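Local coordinates for stage II sporulation protein E (SpoIIE) (Moorella thermoacetica, PDB 3ZT9), which probably acts as a manganese-dependent PP2C-type protein phosphatase in signalling by the bacterial stressosome, at residues E2-E14 and N164-I176. Numbering follows the deposited sequence.
Sequences EKLEVGIYTRARE and NYRLTAEELVRLI
With CG anti to the backbone N (chi1 -175°) and the chain extended beyond it, Glu5 reaches from just before strand 6-11 to the first turn of helix 169-180, where OE2 accepts from Ala169 N at 2.9 Å. Tyr9 takes the same first torsion (173°), which lays its ring against Arg174. The contact belongs to the PP2C-like alpha-beta-beta-alpha sandwich, two antiparallel sheets flanked by helices; the helix packs on the outer face of its sheet, at edge strand 6-11, while Val6 and Ile8 face strand 21-28 of the other sheet. The N-H of Ala169 points almost straight at OE2 but meets it from well above the carboxylate plane. An acid suits this helix start, because a negative charge beside the positive, N-terminal end of the helix dipole is probably favourable; OE1 turns to a salt bridge with Arg193. Were Glu5 shortened to an alanine, Ala169 N would probably lose this acceptor and Arg193 a counter-charge. At the cap itself, Thr168 OG1 takes Glu171 N and Glu171 OE1 takes Thr168 N, a capping box. Gly7 is where the backbones come nearest, 4.0 Å from its CA to that of Glu170; a beta carbon there would clash with Ala169 O, and small Ala169 likewise fits the close approach, its CB 3.4 Å from Glu5 CG. Branched Val173 fills the next turn, setting CG1 against Gly7 O and CG2 3.5 Å from Ile8 C. Further along, Arg174 lends its aliphatic part to the tyrosine, CG lying 3.8 Å from Tyr9 CE1, while its guanidinium pairs with Glu178. Glu170 folds back over the strand, and its OE2 accepts from Ile8 N at 2.9 Å, the N-H arriving 44° out of the carboxylate plane.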
loop_
_atom_site.group_PDB
_atom_site.type_symbol
_atom_site.label_atom_id
_atom_site.label_comp_id
_atom_site.label_asym_id
_atom_site.label_seq_id
_atom_site.Cartn_x
_atom_site.Cartn_y
_atom_site.Cartn_z
ATOM N N GLU A 2 -6.801 21.461 -3.814
ATOM C CA GLU A 2 -5.988 21.090 -4.975
ATOM C C GLU A 2 -5.812 19.576 -5.055
ATOM O O GLU A 2 -5.915 18.881 -4.056
ATOM C CB GLU A 2 -4.627 21.802 -4.953
ATOM C CG GLU A 2 -3.641 21.282 -3.901
ATOM C CD GLU A 2 -3.221 22.340 -2.860
ATOM O OE1 GLU A 2 -4.057 23.210 -2.499
ATOM O OE2 GLU A 2 -2.040 22.294 -2.411
ATOM N N LYS A 3 -5.559 19.060 -6.252
ATOM C CA LYS A 3 -5.557 17.617 -6.486
ATOM C C LYS A 3 -4.478 16.888 -5.660
ATOM O O LYS A 3 -3.400 17.444 -5.413
ATOM C CB LYS A 3 -5.321 17.352 -7.975
ATOM C CG LYS A 3 -5.249 15.878 -8.349
ATOM C CD LYS A 3 -4.475 15.671 -9.650
ATOM C CE LYS A 3 -2.984 15.438 -9.386
ATOM N NZ LYS A 3 -2.258 14.909 -10.576
ATOM N N LEU A 4 -4.762 15.658 -5.233
ATOM C CA LEU A 4 -3.713 14.821 -4.620
ATOM C C LEU A 4 -2.906 14.171 -5.746
ATOM O O LEU A 4 -3.463 13.481 -6.588
ATOM C CB LEU A 4 -4.325 13.768 -3.679
ATOM C CG LEU A 4 -3.356 13.012 -2.772
ATOM C CD1 LEU A 4 -2.790 13.913 -1.650
ATOM C CD2 LEU A 4 -4.005 11.769 -2.154
ATOM N N GLU A 5 -1.598 14.421 -5.780
ATOM C CA GLU A 5 -0.722 13.841 -6.774
ATOM C C GLU A 5 -0.369 12.430 -6.321
ATOM O O GLU A 5 -0.005 12.236 -5.156
ATOM C CB GLU A 5 0.562 14.664 -6.873
ATOM C CG GLU A 5 1.491 14.201 -7.973
ATOM C CD GLU A 5 2.815 14.981 -8.079
ATOM O OE1 GLU A 5 3.332 15.599 -7.092
ATOM O OE2 GLU A 5 3.352 14.941 -9.193
ATOM N N VAL A 6 -0.447 11.451 -7.213
ATOM C CA VAL A 6 -0.108 10.079 -6.787
ATOM C C VAL A 6 0.776 9.410 -7.815
ATOM O O VAL A 6 0.490 9.461 -9.014
ATOM C CB VAL A 6 -1.355 9.173 -6.621
ATOM C CG1 VAL A 6 -0.949 7.807 -6.061
ATOM C CG2 VAL A 6 -2.401 9.837 -5.731
ATOM N N GLY A 7 1.853 8.792 -7.347
ATOM C CA GLY A 7 2.752 8.040 -8.202
ATOM C C GLY A 7 2.741 6.569 -7.797
ATOM O O GLY A 7 2.718 6.230 -6.603
ATOM N N ILE A 8 2.772 5.693 -8.809
ATOM C CA ILE A 8 2.853 4.247 -8.585
ATOM C C ILE A 8 4.048 3.685 -9.345
ATOM O O ILE A 8 4.247 4.012 -10.510
ATOM C CB ILE A 8 1.600 3.543 -9.121
ATOM C CG1 ILE A 8 0.374 3.962 -8.307
ATOM C CG2 ILE A 8 1.778 2.030 -9.078
ATOM C CD1 ILE A 8 -0.936 3.306 -8.805
ATOM N N TYR A 9 4.779 2.751 -8.727
ATOM C CA TYR A 9 5.827 2.013 -9.434
ATOM C C TYR A 9 5.798 0.569 -9.003
ATOM O O TYR A 9 5.660 0.282 -7.810
ATOM C CB TYR A 9 7.197 2.568 -9.083
ATOM C CG TYR A 9 8.371 1.775 -9.637
ATOM C CD1 TYR A 9 8.847 2.029 -10.928
ATOM C CD2 TYR A 9 9.043 0.822 -8.855
ATOM C CE1 TYR A 9 9.940 1.323 -11.443
ATOM C CE2 TYR A 9 10.156 0.117 -9.380
ATOM C CZ TYR A 9 10.596 0.392 -10.658
ATOM O OH TYR A 9 11.694 -0.297 -11.164
ATOM N N THR A 10 5.920 -0.345 -9.950
ATOM C CA THR A 10 6.107 -1.768 -9.572
ATOM C C THR A 10 7.188 -2.358 -10.492
ATOM O O THR A 10 7.424 -1.846 -11.616
ATOM C CB THR A 10 4.805 -2.644 -9.752
ATOM O OG1 THR A 10 4.427 -2.711 -11.130
ATOM C CG2 THR A 10 3.629 -2.095 -8.924
ATOM N N ARG A 11 7.846 -3.402 -10.005
ATOM C CA ARG A 11 8.878 -4.077 -10.782
ATOM C C ARG A 11 8.908 -5.533 -10.332
ATOM O O ARG A 11 9.019 -5.826 -9.139
ATOM C CB ARG A 11 10.269 -3.451 -10.553
ATOM C CG ARG A 11 11.322 -4.028 -11.497
ATOM C CD ARG A 11 12.716 -3.455 -11.244
ATOM N NE ARG A 11 13.184 -3.779 -9.896
ATOM C CZ ARG A 11 14.125 -3.103 -9.237
ATOM N NH1 ARG A 11 14.721 -2.060 -9.800
ATOM N NH2 ARG A 11 14.475 -3.476 -8.016
ATOM N N ALA A 12 8.835 -6.443 -11.292
ATOM C CA ALA A 12 8.935 -7.864 -10.946
ATOM C C ALA A 12 10.330 -8.222 -10.453
ATOM O O ALA A 12 11.327 -7.690 -10.930
ATOM C CB ALA A 12 8.605 -8.720 -12.155
ATOM N N ARG A 13 10.385 -9.197 -9.536
ATOM C CA ARG A 13 11.604 -9.906 -9.221
ATOM C C ARG A 13 12.359 -10.263 -10.501
ATOM O O ARG A 13 11.772 -10.740 -11.476
ATOM C CB ARG A 13 11.276 -11.204 -8.435
ATOM C CG ARG A 13 12.530 -12.087 -8.161
ATOM C CD ARG A 13 12.146 -13.458 -7.652
ATOM N NE ARG A 13 13.287 -14.364 -7.661
ATOM C CZ ARG A 13 13.867 -14.848 -6.570
ATOM N NH1 ARG A 13 13.408 -14.531 -5.366
ATOM N NH2 ARG A 13 14.901 -15.664 -6.685
ATOM N N GLU A 14 13.669 -10.062 -10.480
ATOM C CA GLU A 14 14.531 -10.342 -11.635
ATOM C C GLU A 14 14.289 -11.743 -12.186
ATOM O O GLU A 14 14.229 -12.709 -11.437
ATOM C CB GLU A 14 15.970 -10.221 -11.162
ATOM C CG GLU A 14 17.065 -10.242 -12.174
ATOM C CD GLU A 14 18.385 -10.109 -11.446
ATOM O OE1 GLU A 14 18.432 -10.425 -10.232
ATOM O OE2 GLU A 14 19.358 -9.670 -12.064
ATOM N N ASN A 164 10.550 16.515 -2.165
ATOM C CA ASN A 164 11.188 17.109 -3.341
ATOM C C ASN A 164 10.187 17.171 -4.499
ATOM O O ASN A 164 9.802 16.138 -5.050
ATOM C CB ASN A 164 12.410 16.290 -3.785
ATOM C CG ASN A 164 13.249 17.047 -4.791
ATOM O OD1 ASN A 164 12.715 17.518 -5.766
ATOM N ND2 ASN A 164 14.548 17.186 -4.545
ATOM N N TYR A 165 9.763 18.380 -4.855
ATOM C CA TYR A 165 8.774 18.551 -5.887
ATOM C C TYR A 165 9.405 18.939 -7.213
ATOM O O TYR A 165 8.673 19.268 -8.128
ATOM C CB TYR A 165 7.732 19.607 -5.485
ATOM C CG TYR A 165 6.768 19.135 -4.412
ATOM C CD1 TYR A 165 7.085 19.246 -3.070
ATOM C CD2 TYR A 165 5.513 18.592 -4.765
ATOM C CE1 TYR A 165 6.180 18.827 -2.117
ATOM C CE2 TYR A 165 4.617 18.190 -3.821
ATOM C CZ TYR A 165 4.950 18.295 -2.493
ATOM O OH TYR A 165 4.035 17.867 -1.514
ATOM N N ARG A 166 10.750 18.868 -7.311
ATOM C CA ARG A 166 11.401 19.017 -8.614
ATOM C C ARG A 166 11.183 17.802 -9.491
ATOM O O ARG A 166 11.334 17.896 -10.688
ATOM C CB ARG A 166 12.892 19.273 -8.435
ATOM C CG ARG A 166 13.069 20.489 -7.566
ATOM C CD ARG A 166 14.520 20.906 -7.349
ATOM N NE ARG A 166 14.559 22.116 -6.512
ATOM C CZ ARG A 166 15.548 22.433 -5.682
ATOM N NH1 ARG A 166 16.603 21.608 -5.593
ATOM N NH2 ARG A 166 15.467 23.556 -4.935
ATOM N N LEU A 167 10.878 16.663 -8.876
ATOM C CA LEU A 167 10.398 15.479 -9.583
ATOM C C LEU A 167 8.891 15.373 -9.346
ATOM O O LEU A 167 8.353 15.801 -8.311
ATOM C CB LEU A 167 11.064 14.195 -9.057
ATOM C CG LEU A 167 12.508 13.898 -9.450
ATOM C CD1 LEU A 167 13.436 14.944 -8.889
ATOM C CD2 LEU A 167 12.876 12.524 -8.924
ATOM N N THR A 168 8.195 14.785 -10.318
ATOM C CA THR A 168 6.781 14.503 -10.129
ATOM C C THR A 168 6.656 13.276 -9.228
ATOM O O THR A 168 7.593 12.509 -9.086
ATOM C CB THR A 168 6.050 14.179 -11.443
ATOM O OG1 THR A 168 6.541 12.956 -11.975
ATOM C CG2 THR A 168 6.246 15.281 -12.455
ATOM N N ALA A 169 5.464 13.042 -8.684
ATOM C CA ALA A 169 5.268 11.846 -7.855
ATOM C C ALA A 169 5.614 10.583 -8.652
ATOM O O ALA A 169 6.176 9.655 -8.115
ATOM C CB ALA A 169 3.797 11.774 -7.375
ATOM N N GLU A 170 5.214 10.555 -9.923
ATOM C CA GLU A 170 5.482 9.408 -10.790
ATOM C C GLU A 170 6.975 9.214 -10.978
ATOM O O GLU A 170 7.506 8.078 -10.873
ATOM C CB GLU A 170 4.796 9.604 -12.135
ATOM C CG GLU A 170 3.387 9.042 -12.149
ATOM C CD GLU A 170 3.366 7.510 -12.170
ATOM O OE1 GLU A 170 4.125 6.904 -12.963
ATOM O OE2 GLU A 170 2.589 6.911 -11.400
ATOM N N GLU A 171 7.678 10.317 -11.229
ATOM C CA GLU A 171 9.125 10.238 -11.360
ATOM C C GLU A 171 9.788 9.847 -10.021
ATOM O O GLU A 171 10.740 9.089 -9.988
ATOM C CB GLU A 171 9.693 11.595 -11.825
ATOM C CG GLU A 171 9.250 11.962 -13.233
ATOM C CD GLU A 171 9.504 13.399 -13.565
ATOM O OE1 GLU A 171 9.817 14.177 -12.643
ATOM O OE2 GLU A 171 9.397 13.737 -14.762
ATOM N N LEU A 172 9.280 10.360 -8.916
ATOM C CA LEU A 172 9.904 10.117 -7.622
ATOM C C LEU A 172 9.765 8.617 -7.211
ATOM O O LEU A 172 10.716 8.017 -6.710
ATOM C CB LEU A 172 9.228 11.023 -6.589
ATOM C CG LEU A 172 9.712 10.898 -5.150
ATOM C CD1 LEU A 172 11.156 11.400 -5.015
ATOM C CD2 LEU A 172 8.751 11.687 -4.265
ATOM N N VAL A 173 8.612 8.003 -7.448
ATOM C CA VAL A 173 8.396 6.591 -7.022
ATOM C C VAL A 173 9.231 5.675 -7.901
ATOM O O VAL A 173 9.722 4.644 -7.449
ATOM C CB VAL A 173 6.890 6.112 -7.051
ATOM C CG1 VAL A 173 6.079 6.836 -6.000
ATOM C CG2 VAL A 173 6.271 6.273 -8.480
ATOM N N ARG A 174 9.449 6.079 -9.147
ATOM C CA ARG A 174 10.326 5.294 -10.016
ATOM C C ARG A 174 11.747 5.354 -9.497
ATOM O O ARG A 174 12.436 4.336 -9.436
ATOM C CB ARG A 174 10.304 5.802 -11.449
ATOM C CG ARG A 174 11.044 4.876 -12.369
ATOM C CD ARG A 174 11.096 5.375 -13.781
ATOM N NE ARG A 174 12.126 4.608 -14.481
ATOM C CZ ARG A 174 12.353 4.653 -15.786
ATOM N NH1 ARG A 174 11.628 5.451 -16.559
ATOM N NH2 ARG A 174 13.310 3.896 -16.310
ATOM N N LEU A 175 12.176 6.546 -9.101
ATOM C CA LEU A 175 13.537 6.693 -8.569
ATOM C C LEU A 175 13.666 5.873 -7.273
ATOM O O LEU A 175 14.652 5.187 -7.054
ATOM C CB LEU A 175 13.851 8.152 -8.303
ATOM C CG LEU A 175 15.194 8.436 -7.595
ATOM C CD1 LEU A 175 16.349 7.907 -8.452
ATOM C CD2 LEU A 175 15.383 9.968 -7.305
ATOM N N ILE A 176 12.672 5.971 -6.419
ATOM C CA ILE A 176 12.682 5.193 -5.163
ATOM C C ILE A 176 12.761 3.708 -5.440
ATOM O O ILE A 176 13.581 3.014 -4.846
ATOM C CB ILE A 176 11.488 5.543 -4.309
ATOM C CG1 ILE A 176 11.695 6.958 -3.741
ATOM C CG2 ILE A 176 11.342 4.509 -3.168
ATOM C CD1 ILE A 176 10.419 7.523 -3.022
HETATM O O HOH W 1 2.942 12.357 -10.957
HETATM O O HOH W 2 6.779 5.383 -11.539
#